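Local coordinates for protein Serpin48 (Tenebrio molitor, PDB 3OZQ) that acts as a highly specific serpin in insect innate immunity, inhibiting the serine protease SPE of the beetle Tenebrio molitor, at residues 189-192 with 193-197; 350-353 with 354-358. All coordinates share one frame; numbering follows the deposited sequence.

Contact 1 of 2, residues 189-192 with 193-197; sequences FHKS and AKEVV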
ATOM      1  N   PHE A 189      26.146   2.744  -2.312  1.00 45.90           N
ATOM      2  CA  PHE A 189      24.831   2.877  -2.915  1.00 43.05           C
ATOM      3  C   PHE A 189      24.887   4.156  -3.728  1.00 44.16           C
ATOM      4  O   PHE A 189      25.152   5.231  -3.194  1.00 48.68           O
ATOM      5  CB  PHE A 189      23.720   2.956  -1.849  1.00 45.13           C
ATOM      6  CG  PHE A 189      22.320   3.005  -2.426  1.00 40.66           C
ATOM      7  CD1 PHE A 189      21.733   4.208  -2.758  1.00 44.51           C
ATOM      8  CD2 PHE A 189      21.603   1.840  -2.653  1.00 40.81           C
ATOM      9  CE1 PHE A 189      20.450   4.251  -3.297  1.00 46.83           C
ATOM     10  CE2 PHE A 189      20.324   1.876  -3.194  1.00 37.61           C
ATOM     11  CZ  PHE A 189      19.747   3.079  -3.519  1.00 37.39           C
ATOM     12  N   HIS A 190      24.664   4.044  -5.026  1.00 45.28           N
ATOM     13  CA  HIS A 190      24.721   5.208  -5.893  1.00 49.71           C
ATOM     14  C   HIS A 190      23.353   5.838  -6.064  1.00 50.96           C
ATOM     15  O   HIS A 190      22.512   5.288  -6.759  1.00 46.26           O
ATOM     16  CB  HIS A 190      25.251   4.810  -7.269  1.00 50.12           C
ATOM     17  CG  HIS A 190      26.557   4.087  -7.222  1.00 51.90           C
ATOM     18  ND1 HIS A 190      27.737   4.709  -6.872  1.00 54.21           N
ATOM     19  CD2 HIS A 190      26.872   2.796  -7.481  1.00 49.64           C
ATOM     20  CE1 HIS A 190      28.723   3.830  -6.914  1.00 52.42           C
ATOM     21  NE2 HIS A 190      28.226   2.663  -7.286  1.00 55.39           N
ATOM     22  N   LYS A 191      23.147   6.996  -5.445  1.00 51.83           N
ATOM     23  CA  LYS A 191      21.910   7.749  -5.613  1.00 55.18           C
ATOM     24  C   LYS A 191      21.844   8.310  -7.029  1.00 59.93           C
ATOM     25  O   LYS A 191      20.767   8.640  -7.541  1.00 52.60           O
ATOM     26  CB  LYS A 191      21.837   8.888  -4.596  1.00 59.77           C
ATOM     27  CG  LYS A 191      21.985   8.434  -3.152  1.00 56.84           C
ATOM     28  CD  LYS A 191      21.959   9.616  -2.194  1.00 56.41           C
ATOM     29  CE  LYS A 191      22.290   9.180  -0.771  1.00 61.40           C
ATOM     30  NZ  LYS A 191      22.459  10.344   0.168  1.00 64.45           N
ATOM     31  N   SER A 192      23.020   8.419  -7.644  1.00 58.16           N
ATOM     32  CA  SER A 192      23.175   8.840  -9.030  1.00 57.11           C
ATOM     33  C   SER A 192      24.638   8.651  -9.364  1.00 64.06           C
ATOM     34  O   SER A 192      25.430   8.272  -8.494  1.00 66.53           O
ATOM     35  CB  SER A 192      22.766  10.303  -9.229  1.00 62.23           C
ATOM     36  OG  SER A 192      23.537  11.186  -8.435  1.00 60.60           O
ATOM     37  N   ALA A 193      25.007   8.895 -10.617  1.00 71.52           N
ATOM     38  CA  ALA A 193      26.398   8.736 -11.027  1.00 68.92           C
ATOM     39  C   ALA A 193      27.330   9.483 -10.075  1.00 66.39           C
ATOM     40  O   ALA A 193      28.199   8.881  -9.451  1.00 69.42           O
ATOM     41  CB  ALA A 193      26.589   9.215 -12.451  1.00 71.07           C
ATOM     42  N   LYS A 194      27.114  10.788  -9.937  1.00 64.41           N
ATOM     43  CA  LYS A 194      28.052  11.653  -9.221  1.00 69.35           C
ATOM     44  C   LYS A 194      28.103  11.484  -7.694  1.00 67.94           C
ATOM     45  O   LYS A 194      29.100  11.842  -7.072  1.00 66.85           O
ATOM     46  CB  LYS A 194      27.813  13.128  -9.575  1.00 74.49           C
ATOM     47  CG  LYS A 194      28.938  14.059  -9.117  1.00 78.03           C
ATOM     48  CD  LYS A 194      28.543  15.533  -9.197  1.00 74.85           C
ATOM     49  CE  LYS A 194      29.657  16.433  -8.652  1.00 67.21           C
ATOM     50  NZ  LYS A 194      29.219  17.856  -8.476  1.00 58.60           N
ATOM     51  N   GLU A 195      27.051  10.952  -7.079  1.00 69.64           N
ATOM     52  CA  GLU A 195      27.069  10.810  -5.621  1.00 65.46           C
ATOM     53  C   GLU A 195      26.862   9.384  -5.102  1.00 66.95           C
ATOM     54  O   GLU A 195      25.950   8.670  -5.542  1.00 64.22           O
ATOM     55  CB  GLU A 195      26.091  11.778  -4.950  1.00 65.58           C
ATOM     56  CG  GLU A 195      24.648  11.605  -5.367  1.00 69.89           C
ATOM     57  CD  GLU A 195      23.676  12.211  -4.366  1.00 73.75           C
ATOM     58  OE1 GLU A 195      24.124  12.667  -3.286  1.00 74.55           O
ATOM     59  OE2 GLU A 195      22.459  12.225  -4.659  1.00 75.68           O
ATOM     60  N   VAL A 196      27.708   9.001  -4.145  1.00 61.39           N
ATOM     61  CA  VAL A 196      27.715   7.660  -3.556  1.00 57.06           C
ATOM     62  C   VAL A 196      27.614   7.720  -2.032  1.00 63.27           C
ATOM     63  O   VAL A 196      28.063   8.686  -1.406  1.00 59.54           O
ATOM     64  CB  VAL A 196      29.029   6.923  -3.880  1.00 57.22           C
ATOM     65  CG1 VAL A 196      29.023   5.516  -3.287  1.00 49.98           C
ATOM     66  CG2 VAL A 196      29.265   6.890  -5.377  1.00 61.18           C
ATOM     67  N   VAL A 197      27.045   6.675  -1.432  1.00 57.24           N
ATOM     68  CA  VAL A 197      27.027   6.563   0.019  1.00 54.08           C
ATOM     69  C   VAL A 197      27.325   5.139   0.494  1.00 54.37           C
ATOM     70  O   VAL A 197      27.221   4.173  -0.268  1.00 53.60           O
ATOM     71  CB  VAL A 197      25.693   7.056   0.614  1.00 56.41           C
ATOM     72  CG1 VAL A 197      24.549   6.159   0.177  1.00 54.86           C
ATOM     73  CG2 VAL A 197      25.774   7.116   2.130  1.00 59.53           C
TER
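Phe189 and Val197 pair near the turn of a beta hairpin, in which strand 185-190 turns back into strand 196-205; in serpin topology this pair belongs to sheet C. Their main chains form an antiparallel hydrogen-bonded pair: Phe189 N donates to Val197 O (2.7 Å, 144° at the hydrogen) and Val197 N returns a bond to Phe189 O (3.0 Å). Beyond it the hairpin is held more loosely, by a weak bond from Lys191 N to Glu195 O and another from Glu195 N to Ser192 O.

Side-chain contacts fall on both faces. His190 and Val196, the non-hydrogen-bonded pair, lie side by side and point the same way, with Val196 CG2 tight against the imidazole edge, 3.1 Å from His190 ND1. On the other face the contact is apolar, Phe189 CB meeting Val197 CG1 at 3.9 Å.

At the solvent-facing turn, opposite charges approach without a salt bridge, Lys191 NZ staying 4.5 Å from Glu195 OE1. The carboxylate instead lies across the Lys191 chain. Because Glu195 CG sits between its backbone N and carbonyl carbon (chi1 60°), CG also rests 3.3 Å from Ser192 OG, while OE2 comes within 3.4 Å of Lys191 CB.

Contact 2 of 2, residues 350-353 with 354-358; sequences FIVD and HPFIF
Asp353 and His354 are neighbours in sequence whose side chains are joined directly: His354 ND1 donates to Asp353 OD1 over 2.7 Å, and the bond is nearly straight (168° at the hydrogen). The carboxylate oxygen lies in the imidazole plane and is met almost head-on by the N-H, although the carboxylate and ring planes are turned 70° against each other. Asp353 reaches this position because its CG is placed between the backbone N and the carbonyl carbon (chi1 75°), which brings the carboxylate round to the ring of the next residue.

The second interaction is apolar. Val352 CG1 sits over one face of the Phe356 ring, 3.6 Å from its centroid in a CH-pi contact, shifted toward the rim so that Phe356 CD2 is its nearest ring atom at 3.3 Å. His354 O lies at the edge of the same ring.

Further out, Val352 is the centre of an inverse gamma turn that bends the chain as it leaves strand 348-351 on the way to strand 356-362. The sequence here fits the serpin signature, its Asp-His-Pro-Phe run bridging sheets C and B. Ile234 of strand 231-237 and Val372 of strand 365-372 pack on Phe356, and Ser237 O accepts a hydrogen bond from His354 NE2. With ND1 directed at a carboxylate and NE2 at a carbonyl, both ring nitrogens appear to act as donors, so this buried imidazole is probably protonated and its charge balanced by Asp353.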
ATOM      1  N   PHE A 350      22.432  -9.727  -8.989  1.00 41.42           N
ATOM      2  CA  PHE A 350      21.370  -8.761  -8.704  1.00 35.66           C
ATOM      3  C   PHE A 350      21.820  -7.883  -7.549  1.00 39.76           C
ATOM      4  O   PHE A 350      21.516  -8.145  -6.385  1.00 37.97           O
ATOM      5  CB  PHE A 350      20.052  -9.456  -8.391  1.00 37.03           C
ATOM      6  CG  PHE A 350      18.846  -8.542  -8.464  1.00 37.93           C
ATOM      7  CD1 PHE A 350      18.210  -8.289  -9.679  1.00 43.74           C
ATOM      8  CD2 PHE A 350      18.349  -7.946  -7.325  1.00 34.56           C
ATOM      9  CE1 PHE A 350      17.088  -7.436  -9.746  1.00 39.29           C
ATOM     10  CE2 PHE A 350      17.216  -7.095  -7.378  1.00 39.34           C
ATOM     11  CZ  PHE A 350      16.598  -6.841  -8.593  1.00 35.43           C
ATOM     12  N   ILE A 351      22.576  -6.849  -7.895  1.00 38.79           N
ATOM     13  CA  ILE A 351      23.166  -5.953  -6.915  1.00 38.04           C
ATOM     14  C   ILE A 351      22.371  -4.667  -6.889  1.00 37.98           C
ATOM     15  O   ILE A 351      22.420  -3.860  -7.824  1.00 38.22           O
ATOM     16  CB  ILE A 351      24.672  -5.687  -7.232  1.00 39.21           C
ATOM     17  CG1 ILE A 351      25.434  -7.015  -7.252  1.00 43.74           C
ATOM     18  CG2 ILE A 351      25.293  -4.691  -6.236  1.00 36.33           C
ATOM     19  CD1 ILE A 351      26.741  -6.966  -8.035  1.00 49.29           C
ATOM     20  N   VAL A 352      21.604  -4.501  -5.814  1.00 35.94           N
ATOM     21  CA  VAL A 352      20.719  -3.358  -5.672  1.00 36.52           C
ATOM     22  C   VAL A 352      21.481  -2.208  -5.021  1.00 40.30           C
ATOM     23  O   VAL A 352      21.479  -2.055  -3.801  1.00 39.43           O
ATOM     24  CB  VAL A 352      19.466  -3.731  -4.852  1.00 35.16           C
ATOM     25  CG1 VAL A 352      18.452  -2.596  -4.888  1.00 31.98           C
ATOM     26  CG2 VAL A 352      18.842  -5.040  -5.375  1.00 33.23           C
ATOM     27  N   ASP A 353      22.127  -1.393  -5.850  1.00 44.40           N
ATOM     28  CA  ASP A 353      23.120  -0.432  -5.372  1.00 42.28           C
ATOM     29  C   ASP A 353      22.902   0.916  -6.018  1.00 44.18           C
ATOM     30  O   ASP A 353      23.812   1.737  -6.105  1.00 41.07           O
ATOM     31  CB  ASP A 353      24.543  -0.939  -5.649  1.00 41.20           C
ATOM     32  CG  ASP A 353      24.940  -0.817  -7.115  1.00 46.63           C
ATOM     33  OD1 ASP A 353      24.048  -0.677  -7.979  1.00 40.99           O
ATOM     34  OD2 ASP A 353      26.158  -0.872  -7.409  1.00 49.28           O
ATOM     35  N   HIS A 354      21.674   1.112  -6.487  1.00 43.88           N
ATOM     36  CA  HIS A 354      21.187   2.382  -7.005  1.00 42.89           C
ATOM     37  C   HIS A 354      19.653   2.334  -6.890  1.00 40.23           C
ATOM     38  O   HIS A 354      19.105   1.285  -6.562  1.00 39.26           O
ATOM     39  CB  HIS A 354      21.653   2.613  -8.450  1.00 42.24           C
ATOM     40  CG  HIS A 354      21.295   1.506  -9.395  1.00 40.20           C
ATOM     41  ND1 HIS A 354      21.948   0.292  -9.402  1.00 41.70           N
ATOM     42  CD2 HIS A 354      20.375   1.443 -10.385  1.00 42.04           C
ATOM     43  CE1 HIS A 354      21.435  -0.476 -10.346  1.00 43.54           C
ATOM     44  NE2 HIS A 354      20.479   0.198 -10.957  1.00 43.94           N
ATOM     45  N   PRO A 355      18.975   3.464  -7.134  1.00 38.25           N
ATOM     46  CA  PRO A 355      17.527   3.589  -6.881  1.00 39.69           C
ATOM     47  C   PRO A 355      16.664   2.560  -7.612  1.00 39.30           C
ATOM     48  O   PRO A 355      16.928   2.226  -8.767  1.00 43.07           O
ATOM     49  CB  PRO A 355      17.214   4.998  -7.369  1.00 40.03           C
ATOM     50  CG  PRO A 355      18.476   5.747  -7.123  1.00 41.81           C
ATOM     51  CD  PRO A 355      19.576   4.768  -7.467  1.00 44.07           C
ATOM     52  N   PHE A 356      15.641   2.063  -6.926  1.00 37.16           N
ATOM     53  CA  PHE A 356      14.823   0.970  -7.437  1.00 36.06           C
ATOM     54  C   PHE A 356      13.360   1.094  -7.004  1.00 37.15           C
ATOM     55  O   PHE A 356      13.052   1.770  -6.033  1.00 33.03           O
ATOM     56  CB  PHE A 356      15.371  -0.362  -6.949  1.00 35.01           C
ATOM     57  CG  PHE A 356      15.436  -0.490  -5.451  1.00 32.83           C
ATOM     58  CD1 PHE A 356      14.449  -1.162  -4.757  1.00 36.05           C
ATOM     59  CD2 PHE A 356      16.494   0.043  -4.740  1.00 37.53           C
ATOM     60  CE1 PHE A 356      14.515  -1.293  -3.379  1.00 34.04           C
ATOM     61  CE2 PHE A 356      16.566  -0.087  -3.361  1.00 33.33           C
ATOM     62  CZ  PHE A 356      15.577  -0.749  -2.681  1.00 35.04           C
ATOM     63  N   ILE A 357      12.482   0.413  -7.738  1.00 31.42           N
ATOM     64  CA  ILE A 357      11.084   0.258  -7.372  1.00 33.93           C
ATOM     65  C   ILE A 357      10.945  -1.116  -6.721  1.00 30.67           C
ATOM     66  O   ILE A 357      11.671  -2.039  -7.072  1.00 33.14           O
ATOM     67  CB  ILE A 357      10.201   0.325  -8.639  1.00 36.34           C
ATOM     68  CG1 ILE A 357      10.242   1.726  -9.251  1.00 34.30           C
ATOM     69  CG2 ILE A 357       8.769  -0.132  -8.364  1.00 33.66           C
ATOM     70  CD1 ILE A 357       9.503   1.822 -10.583  1.00 41.19           C
ATOM     71  N   PHE A 358      10.029  -1.251  -5.768  1.00 31.52           N
ATOM     72  CA  PHE A 358       9.728  -2.549  -5.176  1.00 31.94           C
ATOM     73  C   PHE A 358       8.227  -2.686  -4.965  1.00 32.65           C
ATOM     74  O   PHE A 358       7.498  -1.694  -4.925  1.00 31.60           O
ATOM     75  CB  PHE A 358      10.417  -2.717  -3.830  1.00 31.23           C
ATOM     76  CG  PHE A 358       9.948  -1.742  -2.804  1.00 35.75           C
ATOM     77  CD1 PHE A 358       8.807  -1.991  -2.054  1.00 34.07           C
ATOM     78  CD2 PHE A 358      10.619  -0.546  -2.616  1.00 34.80           C
ATOM     79  CE1 PHE A 358       8.361  -1.074  -1.110  1.00 33.64           C
ATOM     80  CE2 PHE A 358      10.183   0.362  -1.680  1.00 31.36           C
ATOM     81  CZ  PHE A 358       9.039   0.106  -0.931  1.00 31.83           C
TER

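Contact 1 is the more peripheral of the two, about 27 Å from the centre of the chain against about 19 Å for contact 2, yet their own centres are only about 12 Å apart and they touch. A probable hydrogen bond from His190 N to Asp353 O, 2.7 Å, fastens the hairpin to the bend. Beside it His190 O packs 3.1 Å from Pro355 CD, and Phe189 CZ reaches to 3.5 Å from His354 C. The end of strand 185-190, in the hairpin with strand 196-205, thus lies against the segment that carries the chain from strand 348-351 to 356-362. Upstream of that segment lie the unmodelled residues 337-345, in the region where serpins carry their reactive centre loop.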